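Long-range contacts in putative HpcE protein (Mycolicibacterium smegmatis, PDB 6V77), which is of unsettled function but belongs to the fumarylacetoacetate hydrolase family of metal-dependent proteins and binds a zinc ion through acidic side chains: residues V95-F100 with P165-A170; A115-W120 with K252-P257; W120-V125 with L195-E200; D152-D157 with L169-A174. All blocks are in the same frame, centred on the assembly; numbering follows the deposited sequence.

All four contacts belong to the fumarylacetoacetate hydrolase C-terminal region of the chain. Strand 118-128 is the common thread: contact 2 uses its beginning and contact 3 the part that follows, Trp120 belonging to both, with centres about 17 Å apart. Contact 4 starts on the neighbouring antiparallel strand 144-155 and is nested in the chain loops closed by contacts 2 and 3. Contact 1, about 8 Å from contact 4 between centres, shares Leu169 and Ala170 with it, and Lys99 reaches across to Asp152. Contacts 3 and 4 supply the three acidic zinc ligands, so residues distant in sequence build one site, while contacts 1 and 4 also border the second subunit.

Contact 1: residues V95-F100 with P165-A170; sequences VIFTKF and PQFSLA
The ring of Phe97 presents one face to Phe167, whose CB lies over its centre, 4.1 Å from the ring centroid, in a CH-pi contact. Beyond CB the Phe167 ring turns its own edge to that same face, CD2 coming 3.9 Å from Phe97 CE2; the rings form a T-shaped pair with planes at 72°. The Phe100 ring has Thr98 CG2 over one face, toward the rim, and its CE2 meets Ser168 CB at 3.8 Å and Leu169 CD1 at 4.1 Å. Between the two aromatic groups stands Ser168. With chi1 at -61° its OG lies beside its own backbone N and faces segment 95-100, where it accepts a nearly straight hydrogen bond from Thr98 N (3.0 Å, 165°). A small hydroxyl suits this place, since Thr98 CG2 lies only 3.5 Å from Ser168 OG. Thr98 OG1 is engaged by Val72 O, on the strand paired with 95-97. In the second subunit, Phe73 meets the Phe100 ring and Tyr224 packs on Leu169. The contact thus ties the end of strand 95-97 to the loop before strand 177-185 through buried aromatic surface, with a serine hydroxyl satisfying a backbone N-H that is buried between aromatic side chains.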
loop_
_atom_site.group_PDB
_atom_site.type_symbol
_atom_site.label_atom_id
_atom_site.label_comp_id
_atom_site.label_asym_id
_atom_site.label_seq_id
_atom_site.Cartn_x
_atom_site.Cartn_y
_atom_site.Cartn_z
ATOM N N VAL B 95 -0.179 -0.178 16.197
ATOM C CA VAL B 95 0.183 1.004 15.420
ATOM C C VAL B 95 0.453 0.536 13.995
ATOM O O VAL B 95 1.344 -0.288 13.774
ATOM C CB VAL B 95 1.424 1.688 16.018
ATOM C CG1 VAL B 95 1.828 2.880 15.176
ATOM C CG2 VAL B 95 1.173 2.103 17.468
ATOM N N ILE B 96 -0.329 1.020 13.027
ATOM C CA ILE B 96 -0.314 0.444 11.683
ATOM C C ILE B 96 0.117 1.495 10.661
ATOM O O ILE B 96 -0.460 2.590 10.595
ATOM C CB ILE B 96 -1.686 -0.150 11.301
ATOM C CG1 ILE B 96 -2.110 -1.238 12.316
ATOM C CG2 ILE B 96 -1.636 -0.674 9.868
ATOM C CD1 ILE B 96 -1.169 -2.451 12.405
ATOM N N PHE B 97 1.100 1.139 9.837
ATOM C CA PHE B 97 1.492 1.954 8.693
ATOM C C PHE B 97 1.809 0.998 7.549
ATOM O O PHE B 97 1.440 -0.179 7.575
ATOM C CB PHE B 97 2.658 2.897 9.040
ATOM C CG PHE B 97 3.766 2.235 9.780
ATOM C CD1 PHE B 97 4.823 1.669 9.098
ATOM C CD2 PHE B 97 3.762 2.182 11.164
ATOM C CE1 PHE B 97 5.861 1.044 9.791
ATOM C CE2 PHE B 97 4.792 1.549 11.859
ATOM C CZ PHE B 97 5.834 0.984 11.177
ATOM N N THR B 98 2.452 1.494 6.502
ATOM C CA THR B 98 2.728 0.603 5.384
ATOM C C THR B 98 4.191 0.743 4.986
ATOM O O THR B 98 4.902 1.647 5.431
ATOM C CB THR B 98 1.791 0.876 4.182
ATOM O OG1 THR B 98 1.861 -0.232 3.267
ATOM C CG2 THR B 98 2.183 2.183 3.463
ATOM N N LYS B 99 4.650 -0.208 4.188
ATOM C CA LYS B 99 5.937 -0.121 3.512
ATOM C C LYS B 99 5.613 -0.312 2.036
ATOM O O LYS B 99 5.117 -1.376 1.645
ATOM C CB LYS B 99 6.914 -1.169 4.058
ATOM C CG LYS B 99 7.416 -0.819 5.473
ATOM C CD LYS B 99 8.002 -2.024 6.248
ATOM C CE LYS B 99 9.351 -2.461 5.705
ATOM N NZ LYS B 99 10.376 -1.379 5.701
ATOM N N PHE B 100 5.819 0.736 1.238
ATOM C CA PHE B 100 5.294 0.717 -0.128
ATOM C C PHE B 100 5.953 -0.391 -0.942
ATOM O O PHE B 100 7.125 -0.716 -0.735
ATOM C CB PHE B 100 5.485 2.089 -0.778
ATOM C CG PHE B 100 4.606 3.162 -0.163
ATOM C CD1 PHE B 100 3.223 3.152 -0.402
ATOM C CD2 PHE B 100 5.128 4.119 0.689
ATOM C CE1 PHE B 100 2.402 4.107 0.168
ATOM C CE2 PHE B 100 4.309 5.087 1.263
ATOM C CZ PHE B 100 2.939 5.074 1.001
ATOM N N PRO B 165 4.151 13.198 12.385
ATOM C CA PRO B 165 5.049 12.321 11.605
ATOM C C PRO B 165 4.410 10.994 11.229
ATOM O O PRO B 165 3.961 10.223 12.088
ATOM C CB PRO B 165 6.247 12.111 12.543
ATOM C CG PRO B 165 5.756 12.480 13.901
ATOM C CD PRO B 165 4.742 13.558 13.689
ATOM N N GLN B 166 4.444 10.700 9.931
ATOM C CA GLN B 166 3.925 9.454 9.377
ATOM C C GLN B 166 5.089 8.595 8.884
ATOM O O GLN B 166 5.936 9.074 8.124
ATOM C CB GLN B 166 2.946 9.760 8.244
ATOM C CG GLN B 166 1.827 10.693 8.675
ATOM C CD GLN B 166 0.893 10.040 9.681
ATOM O OE1 GLN B 166 0.316 8.985 9.421
ATOM N NE2 GLN B 166 0.745 10.665 10.836
ATOM N N PHE B 167 5.105 7.322 9.285
ATOM C CA PHE B 167 6.309 6.502 9.232
ATOM C C PHE B 167 6.574 5.820 7.889
ATOM O O PHE B 167 7.698 5.354 7.673
ATOM C CB PHE B 167 6.256 5.421 10.322
ATOM C CG PHE B 167 6.209 5.963 11.739
ATOM C CD1 PHE B 167 6.472 7.298 12.004
ATOM C CD2 PHE B 167 5.929 5.114 12.808
ATOM C CE1 PHE B 167 6.445 7.793 13.307
ATOM C CE2 PHE B 167 5.915 5.611 14.123
ATOM C CZ PHE B 167 6.168 6.943 14.364
ATOM N N SER B 168 5.601 5.756 6.974
ATOM C CA SER B 168 5.715 4.817 5.857
ATOM C C SER B 168 6.863 5.175 4.917
ATOM O O SER B 168 7.620 4.298 4.496
ATOM C CB SER B 168 4.402 4.764 5.067
ATOM O OG SER B 168 3.349 4.332 5.900
ATOM N N LEU B 169 6.965 6.441 4.527
ATOM C CA LEU B 169 7.902 6.811 3.470
ATOM C C LEU B 169 9.344 6.547 3.893
ATOM O O LEU B 169 10.136 6.007 3.110
ATOM C CB LEU B 169 7.711 8.283 3.094
ATOM C CG LEU B 169 8.103 8.641 1.663
ATOM C CD1 LEU B 169 7.282 7.858 0.647
ATOM C CD2 LEU B 169 7.996 10.160 1.425
ATOM N N ALA B 170 9.681 6.875 5.143
ATOM C CA ALA B 170 11.023 6.629 5.677
ATOM C C ALA B 170 11.404 5.159 5.695
ATOM O O ALA B 170 12.602 4.832 5.784
ATOM C CB ALA B 170 11.120 7.168 7.100
#

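Contact 2: residues A115-W120 with K252-P257; sequences AGSVDW and KRFLAP
Ser117 CB sits over the centre of the Phe254 ring, 3.4 Å from the centroid and 8° off the ring normal, a close CH-pi contact that suits a small side chain. At the edge of the same ring lie Val118 O and Asp119 OD2, the latter 4.0 Å from Phe254 CE1, with the carboxylate plane perpendicular to the ring. Leu255 N donates to Val118 O over 2.8 Å. Leu255 CG, set beside its backbone N (chi1 -69°), lies at the CE3 edge of Trp120 with CD2 close by, while CD1 turns to Val118 CG1 at 4.0 Å. Farther along the indole, Trp120 CH2 touches Arg253 CD at 3.8 Å, the extended arginine crossing it at about a right angle. The contact fastens the start of strand 118-128, in the larger sheet, to the loop leading into strand 260-265 of the five-stranded sheet. A water accepts from Val118 N (2.8 Å) and lies within hydrogen-bonding distance of Gly116 O and Leu255 O. In the next shell, Asp157 holds Ser117 OG, Gly244 O receives the indole NE1, and Asp119 is fixed by Gly246 N, Met247 N and a salt bridge to Arg156. Ile201 and Val206 of the second sheet cover Trp120 and Arg253.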
loop_
_atom_site.group_PDB
_atom_site.type_symbol
_atom_site.label_atom_id
_atom_site.label_comp_id
_atom_site.label_asym_id
_atom_site.label_seq_id
_atom_site.Cartn_x
_atom_site.Cartn_y
_atom_site.Cartn_z
ATOM N N ALA B 115 20.939 9.383 2.575
ATOM C CA ALA B 115 21.357 10.324 3.601
ATOM C C ALA B 115 20.418 10.223 4.793
ATOM O O ALA B 115 19.211 9.996 4.637
ATOM C CB ALA B 115 21.361 11.751 3.047
ATOM N N GLY B 116 20.975 10.364 5.996
ATOM C CA GLY B 116 20.170 10.329 7.200
ATOM C C GLY B 116 20.665 9.282 8.186
ATOM O O GLY B 116 21.866 8.991 8.259
ATOM N N SER B 117 19.727 8.752 8.966
ATOM C CA SER B 117 20.009 7.865 10.093
ATOM C C SER B 117 19.288 6.553 9.829
ATOM O O SER B 117 18.112 6.403 10.180
ATOM C CB SER B 117 19.550 8.506 11.408
ATOM O OG SER B 117 20.252 9.717 11.656
ATOM N N VAL B 118 19.972 5.603 9.195
ATOM C CA VAL B 118 19.321 4.367 8.766
ATOM C C VAL B 118 19.464 3.314 9.859
ATOM O O VAL B 118 20.573 3.010 10.316
ATOM C CB VAL B 118 19.894 3.876 7.429
ATOM C CG1 VAL B 118 19.216 2.619 7.014
ATOM C CG2 VAL B 118 19.714 4.966 6.348
ATOM N N ASP B 119 18.336 2.740 10.254
ATOM C CA ASP B 119 18.237 1.907 11.435
ATOM C C ASP B 119 17.705 0.537 11.032
ATOM O O ASP B 119 16.982 0.409 10.038
ATOM C CB ASP B 119 17.314 2.568 12.443
ATOM C CG ASP B 119 17.553 2.118 13.856
ATOM O OD1 ASP B 119 18.374 1.199 14.088
ATOM O OD2 ASP B 119 16.914 2.718 14.741
ATOM N N TRP B 120 18.071 -0.484 11.808
ATOM C CA TRP B 120 17.703 -1.876 11.563
ATOM C C TRP B 120 16.530 -2.284 12.448
ATOM O O TRP B 120 16.370 -1.775 13.561
ATOM C CB TRP B 120 18.895 -2.798 11.860
ATOM C CG TRP B 120 19.433 -2.606 13.271
ATOM C CD1 TRP B 120 19.017 -3.255 14.403
ATOM C CD2 TRP B 120 20.450 -1.684 13.691
ATOM N NE1 TRP B 120 19.722 -2.805 15.489
ATOM C CE2 TRP B 120 20.601 -1.835 15.083
ATOM C CE3 TRP B 120 21.248 -0.748 13.022
ATOM C CZ2 TRP B 120 21.514 -1.098 15.818
ATOM C CZ3 TRP B 120 22.166 -0.009 13.762
ATOM C CH2 TRP B 120 22.293 -0.191 15.144
ATOM N N LYS B 252 23.143 6.996 20.174
ATOM C CA LYS B 252 22.445 6.403 19.042
ATOM C C LYS B 252 23.463 5.919 18.012
ATOM O O LYS B 252 24.528 6.522 17.829
ATOM C CB LYS B 252 21.481 7.418 18.421
ATOM C CG LYS B 252 20.312 7.785 19.320
ATOM C CD LYS B 252 19.498 8.936 18.724
ATOM C CE LYS B 252 18.102 9.013 19.324
ATOM N NZ LYS B 252 18.081 8.798 20.799
ATOM N N ARG B 253 23.157 4.790 17.378
ATOM C CA ARG B 253 24.039 4.193 16.384
ATOM C C ARG B 253 23.224 3.873 15.145
ATOM O O ARG B 253 22.131 3.325 15.261
ATOM C CB ARG B 253 24.681 2.911 16.914
ATOM C CG ARG B 253 25.542 2.186 15.901
ATOM C CD ARG B 253 25.799 0.749 16.333
ATOM N NE ARG B 253 26.795 0.113 15.481
ATOM C CZ ARG B 253 27.303 -1.096 15.693
ATOM N NH1 ARG B 253 26.904 -1.820 16.733
ATOM N NH2 ARG B 253 28.213 -1.581 14.860
ATOM N N PHE B 254 23.742 4.201 13.966
ATOM C CA PHE B 254 23.019 3.860 12.748
ATOM C C PHE B 254 23.943 3.123 11.794
ATOM O O PHE B 254 25.169 3.068 11.982
ATOM C CB PHE B 254 22.413 5.123 12.118
ATOM C CG PHE B 254 21.457 5.813 13.033
ATOM C CD1 PHE B 254 20.221 5.242 13.305
ATOM C CD2 PHE B 254 21.809 6.977 13.687
ATOM C CE1 PHE B 254 19.331 5.845 14.182
ATOM C CE2 PHE B 254 20.916 7.594 14.563
ATOM C CZ PHE B 254 19.672 7.017 14.803
ATOM N N LEU B 255 23.344 2.525 10.772
ATOM C CA LEU B 255 24.132 1.771 9.806
ATOM C C LEU B 255 25.107 2.697 9.082
ATOM O O LEU B 255 24.792 3.854 8.771
ATOM C CB LEU B 255 23.203 1.056 8.821
ATOM C CG LEU B 255 22.434 -0.071 9.511
ATOM C CD1 LEU B 255 21.143 -0.394 8.710
ATOM C CD2 LEU B 255 23.323 -1.298 9.682
ATOM N N ALA B 256 26.322 2.212 8.880
ATOM C CA ALA B 256 27.368 2.998 8.252
ATOM C C ALA B 256 27.857 2.264 7.015
ATOM O O ALA B 256 27.670 1.051 6.901
ATOM C CB ALA B 256 28.533 3.241 9.226
ATOM N N PRO B 257 28.483 2.962 6.062
ATOM C CA PRO B 257 28.990 2.264 4.879
ATOM C C PRO B 257 29.912 1.130 5.293
ATOM O O PRO B 257 30.749 1.281 6.187
ATOM C CB PRO B 257 29.747 3.356 4.114
ATOM C CG PRO B 257 29.152 4.605 4.559
ATOM C CD PRO B 257 28.709 4.414 5.979
HETATM O O HOH W 1 22.711 5.851 8.462
#

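Contact 3: residues W120-V125 with L195-E200. With ZN (zinc ion), chain L.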
loop_
_atom_site.group_PDB
_atom_site.type_symbol
_atom_site.label_atom_id
_atom_site.label_comp_id
_atom_site.label_asym_id
_atom_site.label_seq_id
_atom_site.Cartn_x
_atom_site.Cartn_y
_atom_site.Cartn_z
ATOM N N TRP B 120 18.071 -0.484 11.808
ATOM C CA TRP B 120 17.703 -1.876 11.563
ATOM C C TRP B 120 16.530 -2.284 12.448
ATOM O O TRP B 120 16.370 -1.775 13.561
ATOM C CB TRP B 120 18.895 -2.798 11.860
ATOM C CG TRP B 120 19.433 -2.606 13.271
ATOM C CD1 TRP B 120 19.017 -3.255 14.403
ATOM C CD2 TRP B 120 20.450 -1.684 13.691
ATOM N NE1 TRP B 120 19.722 -2.805 15.489
ATOM C CE2 TRP B 120 20.601 -1.835 15.083
ATOM C CE3 TRP B 120 21.248 -0.748 13.022
ATOM C CZ2 TRP B 120 21.514 -1.098 15.818
ATOM C CZ3 TRP B 120 22.166 -0.009 13.762
ATOM C CH2 TRP B 120 22.293 -0.191 15.144
ATOM N N GLU B 121 15.733 -3.256 11.958
ATOM C CA GLU B 121 14.574 -3.782 12.699
ATOM C C GLU B 121 14.279 -5.194 12.171
ATOM O O GLU B 121 13.577 -5.325 11.165
ATOM C CB GLU B 121 13.341 -2.880 12.528
ATOM C CG GLU B 121 13.456 -1.426 13.044
ATOM C CD GLU B 121 12.109 -0.736 13.249
ATOM O OE1 GLU B 121 11.100 -1.248 12.725
ATOM O OE2 GLU B 121 12.043 0.293 13.948
ATOM N N VAL B 122 14.777 -6.240 12.845
ATOM C CA VAL B 122 14.397 -7.599 12.437
ATOM C C VAL B 122 12.923 -7.815 12.744
ATOM O O VAL B 122 12.427 -7.398 13.799
ATOM C CB VAL B 122 15.253 -8.683 13.128
ATOM C CG1 VAL B 122 15.203 -8.582 14.656
ATOM C CG2 VAL B 122 14.788 -10.092 12.706
ATOM N N GLU B 123 12.198 -8.454 11.816
ATOM C CA GLU B 123 10.785 -8.712 12.066
ATOM C C GLU B 123 10.365 -10.062 11.509
ATOM O O GLU B 123 10.884 -10.524 10.487
ATOM C CB GLU B 123 9.884 -7.637 11.448
ATOM C CG GLU B 123 10.317 -6.223 11.809
ATOM C CD GLU B 123 9.206 -5.215 11.761
ATOM O OE1 GLU B 123 8.072 -5.550 11.362
ATOM O OE2 GLU B 123 9.488 -4.079 12.157
ATOM N N LEU B 124 9.404 -10.683 12.192
ATOM C CA LEU B 124 8.672 -11.797 11.607
ATOM C C LEU B 124 7.715 -11.250 10.559
ATOM O O LEU B 124 6.968 -10.301 10.827
ATOM C CB LEU B 124 7.892 -12.557 12.679
ATOM C CG LEU B 124 6.992 -13.681 12.148
ATOM C CD1 LEU B 124 7.842 -14.810 11.624
ATOM C CD2 LEU B 124 6.077 -14.183 13.262
ATOM N N VAL B 125 7.762 -11.818 9.358
ATOM C CA VAL B 125 6.872 -11.444 8.261
ATOM C C VAL B 125 5.850 -12.555 8.087
ATOM O O VAL B 125 6.207 -13.738 8.094
ATOM C CB VAL B 125 7.662 -11.207 6.961
ATOM C CG1 VAL B 125 6.713 -10.913 5.800
ATOM C CG2 VAL B 125 8.611 -10.035 7.136
ATOM N N LEU B 195 8.830 -17.701 18.217
ATOM C CA LEU B 195 9.984 -17.894 17.346
ATOM C C LEU B 195 11.128 -16.976 17.772
ATOM O O LEU B 195 10.908 -15.794 18.035
ATOM C CB LEU B 195 9.621 -17.598 15.888
ATOM C CG LEU B 195 8.379 -18.354 15.388
ATOM C CD1 LEU B 195 7.995 -17.795 14.033
ATOM C CD2 LEU B 195 8.714 -19.828 15.315
ATOM N N GLU B 196 12.346 -17.514 17.815
ATOM C CA GLU B 196 13.525 -16.715 18.154
ATOM C C GLU B 196 13.977 -15.896 16.947
ATOM O O GLU B 196 14.118 -16.434 15.844
ATOM C CB GLU B 196 14.657 -17.635 18.623
ATOM C CG GLU B 196 15.959 -16.904 19.028
ATOM C CD GLU B 196 17.058 -17.885 19.371
ATOM O OE1 GLU B 196 17.387 -18.735 18.520
ATOM O OE2 GLU B 196 17.588 -17.831 20.500
ATOM N N LEU B 197 14.205 -14.594 17.151
ATOM C CA LEU B 197 14.632 -13.712 16.058
ATOM C C LEU B 197 15.715 -12.758 16.556
ATOM O O LEU B 197 15.813 -12.465 17.751
ATOM C CB LEU B 197 13.456 -12.928 15.431
ATOM C CG LEU B 197 12.824 -11.726 16.134
ATOM C CD1 LEU B 197 11.755 -11.101 15.236
ATOM C CD2 LEU B 197 12.247 -12.106 17.510
ATOM N N GLY B 198 16.551 -12.303 15.635
ATOM C CA GLY B 198 17.609 -11.399 16.045
ATOM C C GLY B 198 18.335 -10.821 14.852
ATOM O O GLY B 198 18.003 -11.091 13.696
ATOM N N ALA B 199 19.352 -10.018 15.161
ATOM C CA ALA B 199 20.130 -9.335 14.142
ATOM C C ALA B 199 21.503 -9.069 14.719
ATOM O O ALA B 199 21.644 -8.874 15.929
ATOM C CB ALA B 199 19.493 -8.010 13.698
ATOM N N GLU B 200 22.511 -9.079 13.841
ATOM C CA GLU B 200 23.897 -8.801 14.213
ATOM C C GLU B 200 24.488 -7.826 13.207
ATOM O O GLU B 200 24.142 -7.853 12.021
ATOM C CB GLU B 200 24.762 -10.086 14.255
ATOM C CG GLU B 200 24.194 -11.133 15.175
ATOM C CD GLU B 200 24.667 -12.531 14.849
ATOM O OE1 GLU B 200 25.433 -12.706 13.873
ATOM O OE2 GLU B 200 24.260 -13.455 15.584
HETATM ZN ZN ZN L . 9.027 -1.961 12.253
HETATM O O HOH W 2 7.146 -2.661 11.485
#
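Val122 sends its side chain from strand 122-125 toward strand 196-200. Its CB lies 3.7 Å from Gly198 O and 4.3 Å from Ala199 CB; CG1 rests against the Gly198 carbonyl group; CG2, anti to the backbone N, comes 3.5 Å from Gly198 O and 4.1 Å from Leu197 CD1. Glycine has no side chain to add here, and its bare backbone carbonyl forms the surface against which the valine branches settle. Leu197 CD1 continues under the strand to Leu124 N, and beyond it Leu124 CD1 meets Leu195 CD1 at 3.8 Å, the two leucines crossing at about a right angle. The strand axes approach to 6.7 Å, with their directions 143° apart, and apolar branches fill the interval.

Alternation along the strand turns Glu121 and Glu123 to the other side. Each extended chain puts one carboxylate oxygen on zinc, Glu121 OE1 and Glu123 OE2 both at 2.2 Å, and a water at 2.1 Å and Asp152 add further ligands. Arg156 holds Glu121 OE2 in a salt bridge, and Gly240 N holds Glu123 OE1. Two sheets thus pack face to face through aliphatic side chains beneath a Glu-X-Glu metal motif, an arrangement characteristic of the fumarylacetoacetate hydrolase fold.

Contact 4: residues D152-D157 with L169-A174; sequences DLSERD and LAKSHA. With ZN (zinc ion), chain L; EDO (1,2-ethanediol), chain K; SO4 (sulfate ion), chain O.
The metal site, at the end of strand 144-155, is joined here to the loop before strand 177-185 by the pairing of Asp152 with Lys171. Asp152 OD2 binds zinc at 2.4 Å and also accepts from Lys171 NZ at 2.8 Å in a salt bridge, the ammonium approaching from above the carboxylate plane. Lys171 runs extended past Asp152 OD1 and bends only at its last torsion (chi4 -72°), which brings NZ to Ser154 OG at 2.8 Å and to O2 of a sulfate ion, probably from the crystallisation liquor. Ser154 OG in turn donates to Asp152 O, so the serine positions the lysine. Arg156 NH1 meets the same sulfate oxygen in its guanidinium plane, 2.8 Å away, possibly marking part of the pocket; salt bridges from NH2 to Glu121 OE2 and from NE to Asp119 OD2 fix the guanidinium. Lys99 grips Asp152 OD1, and Glu121 and Glu123 complete the protein ligands of the metal. Farther along, Glu155 N donates to Ala170 O at 2.9 Å. Glu155, at the N-cap, accepts from Asp157 N through OE2, while a water links its OE1 to His173 NE2. A carboxylate-ligated metal, its aspartate held by lysines, is consistent with the metal centre of the fumarylacetoacetate hydrolase family.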
loop_
_atom_site.group_PDB
_atom_site.type_symbol
_atom_site.label_atom_id
_atom_site.label_comp_id
_atom_site.label_asym_id
_atom_site.label_seq_id
_atom_site.Cartn_x
_atom_site.Cartn_y
_atom_site.Cartn_z
ATOM N N ASP B 152 12.659 -4.214 8.645
ATOM C CA ASP B 152 11.978 -2.933 8.433
ATOM C C ASP B 152 13.024 -1.829 8.564
ATOM O O ASP B 152 13.123 -1.145 9.582
ATOM C CB ASP B 152 10.827 -2.740 9.416
ATOM C CG ASP B 152 10.110 -1.423 9.217
ATOM O OD1 ASP B 152 10.334 -0.761 8.176
ATOM O OD2 ASP B 152 9.303 -1.035 10.078
ATOM N N LEU B 153 13.827 -1.664 7.511
ATOM C CA LEU B 153 14.860 -0.634 7.537
ATOM C C LEU B 153 14.184 0.728 7.540
ATOM O O LEU B 153 13.179 0.929 6.860
ATOM C CB LEU B 153 15.795 -0.771 6.336
ATOM C CG LEU B 153 16.548 -2.102 6.333
ATOM C CD1 LEU B 153 17.253 -2.339 5.008
ATOM C CD2 LEU B 153 17.577 -2.056 7.458
ATOM N N SER B 154 14.735 1.657 8.316
ATOM C CA SER B 154 14.030 2.893 8.652
ATOM C C SER B 154 15.000 4.058 8.630
ATOM O O SER B 154 15.964 4.062 9.399
ATOM C CB SER B 154 13.383 2.783 10.042
ATOM O OG SER B 154 12.574 1.601 10.153
ATOM N N GLU B 155 14.718 5.072 7.813
ATOM C CA GLU B 155 15.498 6.308 7.861
ATOM C C GLU B 155 14.860 7.194 8.932
ATOM O O GLU B 155 13.832 7.834 8.697
ATOM C CB GLU B 155 15.546 6.969 6.482
ATOM C CG GLU B 155 16.666 7.982 6.353
ATOM C CD GLU B 155 16.380 9.197 7.178
ATOM O OE1 GLU B 155 15.466 9.957 6.794
ATOM O OE2 GLU B 155 17.016 9.358 8.235
ATOM N N ARG B 156 15.487 7.255 10.120
ATOM C CA ARG B 156 14.796 7.826 11.276
ATOM C C ARG B 156 14.575 9.329 11.158
ATOM O O ARG B 156 13.641 9.849 11.780
ATOM C CB ARG B 156 15.560 7.531 12.562
ATOM C CG ARG B 156 15.720 6.046 12.828
ATOM C CD ARG B 156 14.373 5.362 13.142
ATOM N NE ARG B 156 14.636 4.069 13.774
ATOM C CZ ARG B 156 13.753 3.086 13.913
ATOM N NH1 ARG B 156 12.506 3.205 13.449
ATOM N NH2 ARG B 156 14.133 1.963 14.515
ATOM N N ASP B 157 15.426 10.053 10.417
ATOM C CA ASP B 157 15.240 11.501 10.313
ATOM C C ASP B 157 13.901 11.818 9.657
ATOM O O ASP B 157 13.085 12.570 10.203
ATOM C CB ASP B 157 16.379 12.158 9.517
ATOM C CG ASP B 157 17.734 12.027 10.187
ATOM O OD1 ASP B 157 17.795 11.629 11.374
ATOM O OD2 ASP B 157 18.746 12.327 9.512
ATOM N N LEU B 169 6.965 6.441 4.527
ATOM C CA LEU B 169 7.902 6.811 3.470
ATOM C C LEU B 169 9.344 6.547 3.893
ATOM O O LEU B 169 10.136 6.007 3.110
ATOM C CB LEU B 169 7.711 8.283 3.094
ATOM C CG LEU B 169 8.103 8.641 1.663
ATOM C CD1 LEU B 169 7.282 7.858 0.647
ATOM C CD2 LEU B 169 7.996 10.160 1.425
ATOM N N ALA B 170 9.681 6.875 5.143
ATOM C CA ALA B 170 11.023 6.629 5.677
ATOM C C ALA B 170 11.404 5.159 5.695
ATOM O O ALA B 170 12.602 4.832 5.784
ATOM C CB ALA B 170 11.120 7.168 7.100
ATOM N N LYS B 171 10.413 4.271 5.662
ATOM C CA LYS B 171 10.614 2.832 5.654
ATOM C C LYS B 171 10.427 2.235 4.270
ATOM O O LYS B 171 10.339 1.014 4.144
ATOM C CB LYS B 171 9.669 2.180 6.657
ATOM C CG LYS B 171 9.952 2.647 8.102
ATOM C CD LYS B 171 8.752 2.329 8.982
ATOM C CE LYS B 171 9.031 2.565 10.452
ATOM N NZ LYS B 171 9.951 1.508 11.006
ATOM N N SER B 172 10.425 3.078 3.220
ATOM C CA SER B 172 10.115 2.626 1.868
ATOM C C SER B 172 11.150 3.081 0.851
ATOM O O SER B 172 10.853 3.132 -0.348
ATOM C CB SER B 172 8.719 3.104 1.438
ATOM O OG SER B 172 7.754 2.592 2.327
ATOM N N HIS B 173 12.352 3.464 1.302
ATOM C CA HIS B 173 13.435 3.674 0.362
ATOM C C HIS B 173 13.723 2.385 -0.394
ATOM O O HIS B 173 13.326 1.300 0.022
ATOM C CB HIS B 173 14.706 4.114 1.095
ATOM C CG HIS B 173 14.651 5.519 1.595
ATOM N ND1 HIS B 173 15.147 6.584 0.872
ATOM C CD2 HIS B 173 14.187 6.035 2.758
ATOM C CE1 HIS B 173 14.987 7.697 1.567
ATOM N NE2 HIS B 173 14.412 7.392 2.717
ATOM N N ALA B 174 14.438 2.502 -1.508
ATOM C CA ALA B 174 14.777 1.303 -2.276
ATOM C C ALA B 174 15.470 0.275 -1.391
ATOM O O ALA B 174 16.441 0.593 -0.695
ATOM C CB ALA B 174 15.685 1.666 -3.450
HETATM ZN ZN ZN L . 9.027 -1.961 12.253
HETATM C C1 EDO K . 16.460 6.970 -2.817
HETATM O O1 EDO K . 16.442 7.355 -1.431
HETATM C C2 EDO K . 15.886 5.564 -3.026
HETATM O O2 EDO K . 14.847 5.324 -2.065
HETATM S S SO4 O . 8.924 1.590 14.567
HETATM O O1 SO4 O . 9.436 1.567 15.933
HETATM O O2 SO4 O . 9.856 2.269 13.664
HETATM O O3 SO4 O . 8.719 0.227 14.070
HETATM O O4 SO4 O . 7.626 2.262 14.556
HETATM O O HOH W 3 14.718 9.505 4.141
HETATM O O HOH W 2 7.146 -2.661 11.485
#